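Local coordinates for DNA mismatch repair protein MUTS (Thermus aquaticus, PDB 1EWQ) that takes part in DNA mismatch repair, binding mismatched duplex DNA and hydrolysing ATP weakly, at residues L318-L332 with R354-L366. Sequence-based numbering, arbitrary orientation.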
# COMPACT_ATOMS: atom_id res chain seq x y z
N LEU C 318 32.03 28.21 -11.15
CA LEU C 318 32.65 26.91 -10.98
C LEU C 318 31.67 25.90 -10.39
O LEU C 318 31.59 24.74 -10.84
CB LEU C 318 33.86 27.03 -10.07
CG LEU C 318 34.59 25.72 -9.76
CD1 LEU C 318 35.10 25.09 -11.06
CD2 LEU C 318 35.73 26.00 -8.81
N ARG C 319 30.92 26.34 -9.38
CA ARG C 319 29.95 25.49 -8.72
C ARG C 319 28.88 24.97 -9.68
O ARG C 319 28.61 23.77 -9.74
CB ARG C 319 29.25 26.24 -7.58
CG ARG C 319 28.30 25.35 -6.78
CD ARG C 319 27.47 26.15 -5.78
NE ARG C 319 26.53 27.04 -6.44
CZ ARG C 319 26.57 28.36 -6.35
NH1 ARG C 319 27.51 28.95 -5.62
NH2 ARG C 319 25.66 29.10 -6.97
N GLU C 320 28.27 25.89 -10.43
CA GLU C 320 27.23 25.50 -11.37
C GLU C 320 27.81 24.68 -12.53
O GLU C 320 27.16 23.77 -13.06
CB GLU C 320 26.50 26.74 -11.91
CG GLU C 320 25.81 27.59 -10.83
CD GLU C 320 24.74 26.81 -10.07
OE1 GLU C 320 24.10 25.93 -10.69
OE2 GLU C 320 24.54 27.10 -8.87
N GLY C 321 29.04 25.01 -12.92
CA GLY C 321 29.69 24.29 -13.99
C GLY C 321 29.92 22.84 -13.62
O GLY C 321 29.61 21.93 -14.39
N VAL C 322 30.47 22.63 -12.43
CA VAL C 322 30.73 21.27 -11.95
C VAL C 322 29.42 20.48 -11.86
O VAL C 322 29.35 19.34 -12.32
CB VAL C 322 31.43 21.31 -10.56
CG1 VAL C 322 31.39 19.95 -9.90
CG2 VAL C 322 32.87 21.75 -10.74
N ARG C 323 28.39 21.11 -11.29
CA ARG C 323 27.08 20.48 -11.15
C ARG C 323 26.46 20.13 -12.51
O ARG C 323 25.80 19.10 -12.66
CB ARG C 323 26.14 21.39 -10.33
CG ARG C 323 26.50 21.48 -8.84
CD ARG C 323 25.70 22.54 -8.06
NE ARG C 323 24.26 22.33 -8.15
CZ ARG C 323 23.61 21.29 -7.62
NH1 ARG C 323 24.28 20.36 -6.95
NH2 ARG C 323 22.30 21.18 -7.77
N ARG C 324 26.69 20.99 -13.50
CA ARG C 324 26.18 20.76 -14.85
C ARG C 324 26.82 19.48 -15.38
O ARG C 324 26.14 18.59 -15.90
CB ARG C 324 26.57 21.93 -15.78
CG ARG C 324 25.42 22.55 -16.56
CD ARG C 324 25.94 23.37 -17.74
NE ARG C 324 26.93 24.37 -17.33
CZ ARG C 324 26.67 25.41 -16.54
NH1 ARG C 324 25.44 25.61 -16.09
NH2 ARG C 324 27.65 26.24 -16.19
N LEU C 325 28.14 19.39 -15.25
CA LEU C 325 28.88 18.23 -15.73
C LEU C 325 28.54 16.95 -14.97
O LEU C 325 28.35 15.90 -15.59
CB LEU C 325 30.40 18.50 -15.68
CG LEU C 325 30.87 19.53 -16.73
CD1 LEU C 325 32.28 20.01 -16.42
CD2 LEU C 325 30.79 18.92 -18.13
N LEU C 326 28.45 17.04 -13.65
CA LEU C 326 28.12 15.88 -12.82
C LEU C 326 26.76 15.28 -13.17
O LEU C 326 26.57 14.08 -13.09
CB LEU C 326 28.12 16.26 -11.34
CG LEU C 326 29.48 16.59 -10.73
CD1 LEU C 326 29.29 16.97 -9.26
CD2 LEU C 326 30.42 15.38 -10.88
N TYR C 327 25.83 16.14 -13.57
CA TYR C 327 24.49 15.71 -13.93
C TYR C 327 24.51 14.52 -14.89
O TYR C 327 23.64 13.66 -14.84
CB TYR C 327 23.74 16.87 -14.59
CG TYR C 327 22.30 16.57 -14.94
CD1 TYR C 327 21.28 16.73 -14.00
CD2 TYR C 327 21.96 16.13 -16.21
CE1 TYR C 327 19.95 16.44 -14.32
CE2 TYR C 327 20.64 15.84 -16.54
CZ TYR C 327 19.64 16.00 -15.59
OH TYR C 327 18.34 15.73 -15.94
N ARG C 328 25.51 14.47 -15.76
CA ARG C 328 25.59 13.38 -16.73
C ARG C 328 26.51 12.25 -16.27
O ARG C 328 26.77 11.33 -17.04
CB ARG C 328 26.07 13.90 -18.09
CG ARG C 328 25.08 14.81 -18.83
CD ARG C 328 25.69 15.37 -20.11
NE ARG C 328 25.91 14.36 -21.15
CZ ARG C 328 25.00 13.99 -22.06
NH1 ARG C 328 23.79 14.55 -22.06
NH2 ARG C 328 25.29 13.06 -22.96
N LEU C 329 26.99 12.30 -15.03
CA LEU C 329 27.91 11.27 -14.55
C LEU C 329 27.22 10.01 -14.02
O LEU C 329 26.44 10.06 -13.07
CB LEU C 329 28.82 11.83 -13.47
CG LEU C 329 30.11 11.04 -13.23
CD1 LEU C 329 31.04 11.25 -14.40
CD2 LEU C 329 30.77 11.48 -11.93
N ALA C 330 27.50 8.86 -14.63
CA ALA C 330 26.91 7.62 -14.16
C ALA C 330 27.57 7.24 -12.81
O ALA C 330 28.50 7.91 -12.37
CB ALA C 330 27.14 6.51 -15.19
N ASP C 331 27.05 6.19 -12.18
CA ASP C 331 27.55 5.69 -10.89
C ASP C 331 28.79 4.81 -11.18
O ASP C 331 28.66 3.60 -11.40
CB ASP C 331 26.46 4.85 -10.22
CG ASP C 331 26.84 4.37 -8.82
OD1 ASP C 331 28.05 4.23 -8.53
OD2 ASP C 331 25.91 4.10 -8.02
N LEU C 332 29.97 5.41 -11.17
CA LEU C 332 31.20 4.68 -11.47
C LEU C 332 31.63 3.66 -10.42
O LEU C 332 32.41 2.74 -10.72
CB LEU C 332 32.33 5.66 -11.76
CG LEU C 332 32.37 6.22 -13.19
CD1 LEU C 332 30.99 6.70 -13.61
CD2 LEU C 332 33.40 7.34 -13.27
N ARG C 354 30.51 7.59 -21.74
CA ARG C 354 29.93 8.92 -21.57
C ARG C 354 30.57 9.61 -20.37
O ARG C 354 30.97 10.78 -20.45
CB ARG C 354 28.41 8.82 -21.36
CG ARG C 354 27.80 10.14 -20.85
CD ARG C 354 26.27 10.18 -20.84
NE ARG C 354 25.61 9.10 -20.09
CZ ARG C 354 25.95 8.68 -18.88
NH1 ARG C 354 26.97 9.23 -18.23
NH2 ARG C 354 25.24 7.72 -18.28
N SER C 355 30.68 8.88 -19.26
CA SER C 355 31.27 9.42 -18.04
C SER C 355 32.74 9.77 -18.20
O SER C 355 33.21 10.79 -17.68
CB SER C 355 31.11 8.42 -16.90
OG SER C 355 29.74 8.16 -16.65
N LEU C 356 33.48 8.94 -18.92
CA LEU C 356 34.90 9.19 -19.12
C LEU C 356 35.15 10.38 -20.04
O LEU C 356 36.25 10.94 -20.06
CB LEU C 356 35.59 7.94 -19.67
CG LEU C 356 35.59 6.72 -18.74
CD1 LEU C 356 36.41 5.62 -19.35
CD2 LEU C 356 36.14 7.11 -17.37
N GLN C 357 34.14 10.78 -20.81
CA GLN C 357 34.26 11.93 -21.70
C GLN C 357 34.00 13.20 -20.90
O GLN C 357 34.42 14.29 -21.27
CB GLN C 357 33.26 11.82 -22.86
CG GLN C 357 33.50 10.60 -23.75
CD GLN C 357 32.50 10.46 -24.88
OE1 GLN C 357 31.28 10.47 -24.66
NE2 GLN C 357 33.00 10.31 -26.10
N ILE C 358 33.31 13.04 -19.78
CA ILE C 358 32.99 14.15 -18.89
C ILE C 358 34.19 14.44 -18.00
O ILE C 358 34.51 15.60 -17.71
CB ILE C 358 31.79 13.80 -17.99
CG1 ILE C 358 30.53 13.63 -18.84
CG2 ILE C 358 31.59 14.87 -16.91
CD1 ILE C 358 29.36 13.06 -18.08
N LEU C 359 34.86 13.37 -17.60
CA LEU C 359 36.02 13.44 -16.71
C LEU C 359 37.03 14.53 -17.07
O LEU C 359 37.38 15.34 -16.23
CB LEU C 359 36.70 12.07 -16.67
CG LEU C 359 37.43 11.76 -15.37
CD1 LEU C 359 36.48 11.94 -14.19
CD2 LEU C 359 37.97 10.33 -15.42
N PRO C 360 37.50 14.56 -18.33
CA PRO C 360 38.47 15.58 -18.73
C PRO C 360 37.94 17.01 -18.61
O PRO C 360 38.71 17.94 -18.37
CB PRO C 360 38.83 15.19 -20.16
CG PRO C 360 37.62 14.44 -20.62
CD PRO C 360 37.26 13.61 -19.43
N GLU C 361 36.64 17.19 -18.78
CA GLU C 361 36.03 18.51 -18.68
C GLU C 361 36.03 18.96 -17.21
O GLU C 361 36.29 20.13 -16.91
CB GLU C 361 34.61 18.49 -19.23
CG GLU C 361 34.51 18.05 -20.68
CD GLU C 361 33.08 18.07 -21.20
OE1 GLU C 361 32.50 19.18 -21.32
OE2 GLU C 361 32.53 16.99 -21.49
N LEU C 362 35.72 18.04 -16.31
CA LEU C 362 35.71 18.34 -14.88
C LEU C 362 37.14 18.64 -14.45
O LEU C 362 37.40 19.59 -13.72
CB LEU C 362 35.19 17.16 -14.07
CG LEU C 362 33.69 16.91 -14.03
CD1 LEU C 362 33.43 15.54 -13.44
CD2 LEU C 362 33.01 17.99 -13.22
N ARG C 363 38.07 17.81 -14.92
CA ARG C 363 39.47 17.98 -14.59
C ARG C 363 39.92 19.39 -15.00
O ARG C 363 40.70 20.03 -14.30
CB ARG C 363 40.33 16.93 -15.29
CG ARG C 363 41.75 16.86 -14.75
CD ARG C 363 42.44 15.55 -15.08
NE ARG C 363 43.45 15.24 -14.05
CZ ARG C 363 44.34 14.26 -14.13
NH1 ARG C 363 44.39 13.47 -15.19
NH2 ARG C 363 45.19 14.07 -13.13
N ALA C 364 39.40 19.86 -16.12
CA ALA C 364 39.74 21.19 -16.61
C ALA C 364 39.22 22.29 -15.69
O ALA C 364 39.86 23.33 -15.52
CB ALA C 364 39.19 21.39 -18.01
N LEU C 365 38.06 22.06 -15.08
CA LEU C 365 37.46 23.05 -14.18
C LEU C 365 38.06 23.06 -12.79
O LEU C 365 38.34 24.12 -12.23
CB LEU C 365 35.95 22.82 -14.06
CG LEU C 365 35.07 23.23 -15.23
CD1 LEU C 365 33.65 22.74 -14.99
CD2 LEU C 365 35.09 24.73 -15.39
N LEU C 366 38.27 21.88 -12.22
CA LEU C 366 38.82 21.79 -10.88
C LEU C 366 40.35 21.84 -10.86
O LEU C 366 40.96 21.97 -9.80
CB LEU C 366 38.32 20.50 -10.21
CG LEU C 366 36.79 20.44 -10.13
CD1 LEU C 366 36.33 19.02 -9.81
CD2 LEU C 366 36.30 21.43 -9.08
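Leu325 and Leu365 meet between two helices, 318-326 and 354-366, whose axes run antiparallel at 171° and approach to 10.1 Å. The packing is knobs-into-holes in both directions: Leu325 enters the hole formed by Ile358, Glu361, Leu362 and Leu365, while Leu365 sits among Leu318, Gly321, Val322 and Leu325. These two knobs point tip to tip, and their CD1 atoms, 3.4 Å apart, are tighter than a usual carbon contact. Leu362 slides past Leu325 in the opposite direction, laying CD2 3.6 Å from Leu325 CB. Across Val322, Leu366 passes at about a right angle, CD2 lying 3.8 Å from Val322 CG2. The pair belongs to the helical MutS domain III, and helix 514-540 packs against Leu326, Leu329, Leu359 and Leu366. Beyond the type I turn Leu326-Leu329, the contact becomes partly polar: Ala330 N donates to Ser355 OG (3.1 Å, N-H...O 157°). With chi1 at -61°, Ser355 OG stands beside its own backbone N; it is also hydrogen-bonded to Ala351 O, one turn earlier, so the hydroxyl joins helix to loop. Leu332 CD1 and Leu329 CD1 pack on Ser355 CB, 3.7 and 3.8 Å away respectively, lining this polar link with methyl groups.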